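CT021 (Chlamydia trachomatis serovar L2, PDB 6UXD) is of unknown function, a chlamydial hypothetical protein whose family is grouped with the LolA/LolB lipoprotein-carrier folds, so a related binding role is possible but unproven. Local coordinates at residues 184-189 with 197-202; 152-157 with 170-175. One frame throughout, in Å; residues are numbered along the deposited sequence.

Contact 1: 184-189 with 197-202; sequences PLWTSI and IIKTIE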
# COMPACT_ATOMS: atom_id res chain seq x y z
N PRO A 184 -5.68 2.96 1.50
CA PRO A 184 -5.74 4.30 2.07
C PRO A 184 -5.67 5.38 0.99
O PRO A 184 -5.10 5.18 -0.08
CB PRO A 184 -4.52 4.35 3.00
CG PRO A 184 -3.60 3.31 2.47
CD PRO A 184 -4.45 2.24 1.89
N LEU A 185 -6.31 6.51 1.29
CA LEU A 185 -6.21 7.70 0.44
C LEU A 185 -5.01 8.57 0.76
O LEU A 185 -4.51 9.29 -0.11
CB LEU A 185 -7.46 8.57 0.60
CG LEU A 185 -8.79 7.93 0.23
CD1 LEU A 185 -9.94 8.80 0.72
CD2 LEU A 185 -8.85 7.71 -1.27
N TRP A 186 -4.54 8.51 2.00
CA TRP A 186 -3.62 9.50 2.53
C TRP A 186 -3.13 9.02 3.89
O TRP A 186 -3.93 8.59 4.72
CB TRP A 186 -4.33 10.84 2.64
CG TRP A 186 -3.53 12.04 3.05
CD1 TRP A 186 -3.27 12.47 4.32
CD2 TRP A 186 -2.94 12.99 2.17
NE1 TRP A 186 -2.55 13.65 4.28
CE2 TRP A 186 -2.32 13.98 2.97
CE3 TRP A 186 -2.86 13.09 0.78
CZ2 TRP A 186 -1.64 15.06 2.41
CZ3 TRP A 186 -2.17 14.15 0.24
CH2 TRP A 186 -1.58 15.13 1.04
N THR A 187 -1.82 9.06 4.12
CA THR A 187 -1.25 8.66 5.40
C THR A 187 -0.27 9.71 5.87
O THR A 187 0.62 10.12 5.12
CB THR A 187 -0.57 7.30 5.27
OG1 THR A 187 -1.52 6.35 4.76
CG2 THR A 187 -0.04 6.83 6.62
N SER A 188 -0.43 10.15 7.12
CA SER A 188 0.41 11.17 7.72
C SER A 188 1.00 10.60 9.00
O SER A 188 0.27 10.08 9.84
CB SER A 188 -0.40 12.44 8.00
OG SER A 188 0.34 13.39 8.74
N ILE A 189 2.32 10.68 9.14
CA ILE A 189 2.99 10.13 10.32
C ILE A 189 3.95 11.16 10.91
O ILE A 189 4.78 11.73 10.18
CB ILE A 189 3.74 8.81 10.01
CG1 ILE A 189 4.47 8.32 11.26
CG2 ILE A 189 4.71 8.99 8.88
CD1 ILE A 189 4.71 6.81 11.29
N ILE A 197 4.14 12.42 4.68
CA ILE A 197 2.92 12.13 3.96
C ILE A 197 3.23 11.05 2.93
O ILE A 197 4.17 11.20 2.14
CB ILE A 197 2.35 13.37 3.24
CG1 ILE A 197 2.02 14.49 4.23
CG2 ILE A 197 1.12 12.96 2.41
CD1 ILE A 197 0.93 14.18 5.19
N ILE A 198 2.46 9.97 2.97
CA ILE A 198 2.40 9.01 1.88
C ILE A 198 1.06 9.23 1.20
O ILE A 198 0.00 9.08 1.83
CB ILE A 198 2.55 7.56 2.36
CG1 ILE A 198 3.89 7.37 3.08
CG2 ILE A 198 2.47 6.60 1.18
CD1 ILE A 198 3.74 7.15 4.56
N LYS A 199 1.13 9.63 -0.06
CA LYS A 199 -0.03 10.04 -0.84
C LYS A 199 -0.42 8.93 -1.80
O LYS A 199 0.44 8.31 -2.43
CB LYS A 199 0.32 11.34 -1.59
CG LYS A 199 -0.74 11.88 -2.54
CD LYS A 199 -0.33 13.26 -3.09
CE LYS A 199 -1.19 13.68 -4.31
NZ LYS A 199 -0.76 14.98 -4.92
N THR A 200 -1.72 8.65 -1.89
CA THR A 200 -2.22 7.70 -2.87
C THR A 200 -2.62 8.47 -4.12
O THR A 200 -3.55 9.29 -4.07
CB THR A 200 -3.39 6.90 -2.33
OG1 THR A 200 -3.03 6.32 -1.08
CG2 THR A 200 -3.76 5.79 -3.31
N ILE A 201 -1.93 8.22 -5.22
CA ILE A 201 -2.14 9.02 -6.43
C ILE A 201 -3.04 8.32 -7.43
O ILE A 201 -3.60 8.99 -8.31
CB ILE A 201 -0.80 9.41 -7.07
CG1 ILE A 201 -0.02 8.18 -7.55
CG2 ILE A 201 0.02 10.19 -6.08
CD1 ILE A 201 1.36 8.51 -8.17
N GLU A 202 -3.23 7.00 -7.31
CA GLU A 202 -4.16 6.28 -8.17
C GLU A 202 -4.63 5.05 -7.43
O GLU A 202 -3.86 4.44 -6.69
CB GLU A 202 -3.50 5.89 -9.50
CG GLU A 202 -4.49 5.35 -10.53
CD GLU A 202 -3.84 5.02 -11.88
OE1 GLU A 202 -3.22 5.92 -12.46
OE2 GLU A 202 -3.95 3.86 -12.34
O HOH W 1 -4.06 11.02 -2.12
O HOH W 2 -1.58 6.83 1.40
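W186 and I197 make the main side-chain contact between 184-189 and 197-202. The methyl CG2 of I197 stands over one face of the indole, 3.6 Å from the centroid of the W186 six-membered ring and 19° off its normal, which meets the criteria for a CH-pi contact. In the strand register W186 is paired with K199, but its CG is anti to the backbone N (chi1 -175°), and both I197 and K199 approach the ring from the same side: I197 CG2 lies over the face, while the extended K199 chain comes up to the six-membered ring obliquely, CG to W186 CZ3 3.9 Å. The other branch of I197 reaches past the pyrrole end, where CD1 packs on S188 CB at 3.6 Å.

The backbone holds these groups in place. T187 and I198 form an antiparallel hydrogen-bonded pair, T187 N to I198 O 2.9 Å and I198 N to T187 O 2.8 Å; their side chains share the sheet face opposite W186. Nearer P184, the link from T200 N to L185 O is weak at 3.4 Å. Beside it the T200 hydroxyl and two waters add further links between the strands. Water 1 bridges the carbonyl oxygens of L185 and T200, and water 2 gives its protons to I198 O and T200 OG1. That hydroxyl in turn donates to P184 O at 2.6 Å, approaching 43° above the carbonyl plane.

Further out, the W186 ring meets Y174 at a steep angle and rests on L126 and I148, while K199 NZ forms a salt bridge with E146. The hairpin is flanked by strand 170-176, beside 186-189, and strand 21-26, which pairs with 196-204 and packs L24 against I198 and T200.

Contact 2: 152-157 with 170-175; sequences SSAWIS and NILIYF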
# COMPACT_ATOMS: atom_id res chain seq x y z
N SER A 152 -14.18 10.95 2.82
CA SER A 152 -13.26 10.13 3.59
C SER A 152 -13.60 10.23 5.08
O SER A 152 -14.36 11.10 5.52
CB SER A 152 -11.82 10.57 3.37
OG SER A 152 -11.59 11.88 3.90
N SER A 153 -13.00 9.32 5.83
CA SER A 153 -12.97 9.38 7.28
C SER A 153 -11.57 9.04 7.76
O SER A 153 -10.81 8.35 7.07
CB SER A 153 -14.02 8.47 7.86
OG SER A 153 -15.28 9.01 7.54
N ALA A 154 -11.21 9.58 8.92
CA ALA A 154 -9.85 9.47 9.41
C ALA A 154 -9.79 8.39 10.49
O ALA A 154 -10.76 8.14 11.19
CB ALA A 154 -9.36 10.80 9.98
N TRP A 155 -8.62 7.78 10.61
CA TRP A 155 -8.39 6.68 11.52
C TRP A 155 -7.04 6.91 12.18
O TRP A 155 -6.04 7.14 11.49
CB TRP A 155 -8.42 5.34 10.77
CG TRP A 155 -9.75 5.09 10.11
CD1 TRP A 155 -10.20 5.65 8.95
CD2 TRP A 155 -10.81 4.27 10.61
NE1 TRP A 155 -11.47 5.21 8.69
CE2 TRP A 155 -11.86 4.36 9.68
CE3 TRP A 155 -10.97 3.48 11.75
CZ2 TRP A 155 -13.06 3.68 9.86
CZ3 TRP A 155 -12.16 2.79 11.91
CH2 TRP A 155 -13.19 2.89 10.98
N ILE A 156 -7.01 6.86 13.51
CA ILE A 156 -5.76 7.09 14.23
C ILE A 156 -5.08 5.76 14.49
O ILE A 156 -5.72 4.74 14.77
CB ILE A 156 -6.01 7.88 15.53
CG1 ILE A 156 -4.69 8.21 16.22
CG2 ILE A 156 -6.95 7.12 16.46
CD1 ILE A 156 -3.88 9.29 15.53
N SER A 157 -3.75 5.76 14.36
CA SER A 157 -2.91 4.63 14.68
C SER A 157 -1.66 5.13 15.40
O SER A 157 -1.44 6.34 15.59
CB SER A 157 -2.56 3.85 13.41
OG SER A 157 -2.08 2.55 13.71
N ASN A 170 2.65 8.96 16.25
CA ASN A 170 1.24 8.94 15.90
C ASN A 170 1.05 8.93 14.38
O ASN A 170 1.83 9.53 13.63
CB ASN A 170 0.51 10.14 16.52
CG ASN A 170 0.48 10.09 18.03
OD1 ASN A 170 0.88 11.04 18.70
ND2 ASN A 170 -0.01 8.99 18.57
N ILE A 171 0.02 8.22 13.94
CA ILE A 171 -0.29 8.03 12.53
C ILE A 171 -1.75 8.39 12.31
O ILE A 171 -2.62 8.10 13.14
CB ILE A 171 -0.04 6.58 12.07
CG1 ILE A 171 1.39 6.16 12.40
CG2 ILE A 171 -0.26 6.45 10.57
CD1 ILE A 171 1.68 4.71 12.12
N LEU A 172 -2.03 9.04 11.19
CA LEU A 172 -3.40 9.35 10.82
C LEU A 172 -3.60 8.86 9.39
O LEU A 172 -2.85 9.24 8.48
CB LEU A 172 -3.69 10.84 10.98
CG LEU A 172 -5.15 11.26 11.18
CD1 LEU A 172 -5.93 10.41 12.17
CD2 LEU A 172 -5.18 12.72 11.60
N ILE A 173 -4.59 7.99 9.19
CA ILE A 173 -4.81 7.31 7.92
C ILE A 173 -6.24 7.61 7.48
O ILE A 173 -7.18 7.50 8.27
CB ILE A 173 -4.60 5.79 8.02
CG1 ILE A 173 -3.32 5.49 8.79
CG2 ILE A 173 -4.52 5.16 6.63
CD1 ILE A 173 -2.81 4.06 8.70
N TYR A 174 -6.40 7.96 6.20
CA TYR A 174 -7.71 8.31 5.67
C TYR A 174 -8.14 7.23 4.68
O TYR A 174 -7.36 6.81 3.83
CB TYR A 174 -7.69 9.70 5.01
CG TYR A 174 -7.31 10.83 5.95
CD1 TYR A 174 -5.99 11.06 6.30
CD2 TYR A 174 -8.28 11.65 6.50
CE1 TYR A 174 -5.65 12.10 7.18
CE2 TYR A 174 -7.95 12.69 7.36
CZ TYR A 174 -6.64 12.90 7.71
OH TYR A 174 -6.38 13.93 8.58
N PHE A 175 -9.39 6.79 4.81
CA PHE A 175 -9.98 5.83 3.90
C PHE A 175 -11.27 6.40 3.35
O PHE A 175 -11.99 7.14 4.03
CB PHE A 175 -10.30 4.47 4.59
CG PHE A 175 -9.08 3.71 5.00
CD1 PHE A 175 -8.43 2.89 4.10
CD2 PHE A 175 -8.60 3.80 6.30
CE1 PHE A 175 -7.30 2.16 4.49
CE2 PHE A 175 -7.48 3.08 6.69
CZ PHE A 175 -6.83 2.26 5.78
O HOH W 3 -13.27 5.66 6.21
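Six backbone hydrogen bonds join 152-157 to 170-175, two for each of the pairs S153-F175, W155-I173 and S157-I171. Between these, A154-Y174 and I156-L172 are the non-hydrogen-bonded pairs of the ladder. The W155 N to I173 O bond is short at 2.8 Å yet bent, with 132° at the hydrogen. The strand axes are inclined at 152° rather than 180°, consistent with a twisted pair.

The aromatic pair between the two strands lies on the face carrying W155 and F175. The F175 ring turns its edge toward the face of the W155 five-membered ring in an offset edge-to-face pair, centroids 5.5 Å apart. CG of W155 is anti to its carbonyl carbon (chi1 -61°), which brings CD1 to 3.6 Å from F175 CD2. A water then connects the two residues, accepting from W155 NE1 at 3.1 Å and donating to F175 O, an oxygen that also receives S153 N.

On the face of A154, I156, L172 and Y174, the contacts between side chains are apolar. A154 CB lies obliquely against the Y174 ring, 3.5 Å from CE2, while L172 CD1 lies 4.1 Å from both A154 CB and I156 CD1. The phenol end of Y174 is held by H125 N, and S157 OG bonds to P118 O, fixing polar ends on the two faces.

Twelve residues separate the segments, making this a long-looped antiparallel beta hairpin. With strand 118-122 on the outer side of 152-158 and strand 186-189 beyond 170-176, the hairpin belongs to an antiparallel meander, which may resemble the antiparallel sheets of the LolA/LolB clan.

How the contacts relate
Contact 2 and contact 1 are successive hairpins along the chain, and together they order the strands as 152-158, 170-176, 186-189 and 196-204, an antiparallel meander. Their centres are 10 Å apart. The seam between them is strand 170-176 against 186-189, where L185 N lies 2.8 Å from Y174 O and S188 O lies 2.9 Å from L172 N, both probable hydrogen bonds. Packing reinforces this seam, with I189 CD1 3.6 Å from I171 CG1 and P184 N 3.5 Å from F175 CE1. As the function is unknown, neither contact can be assigned to an active site or pocket.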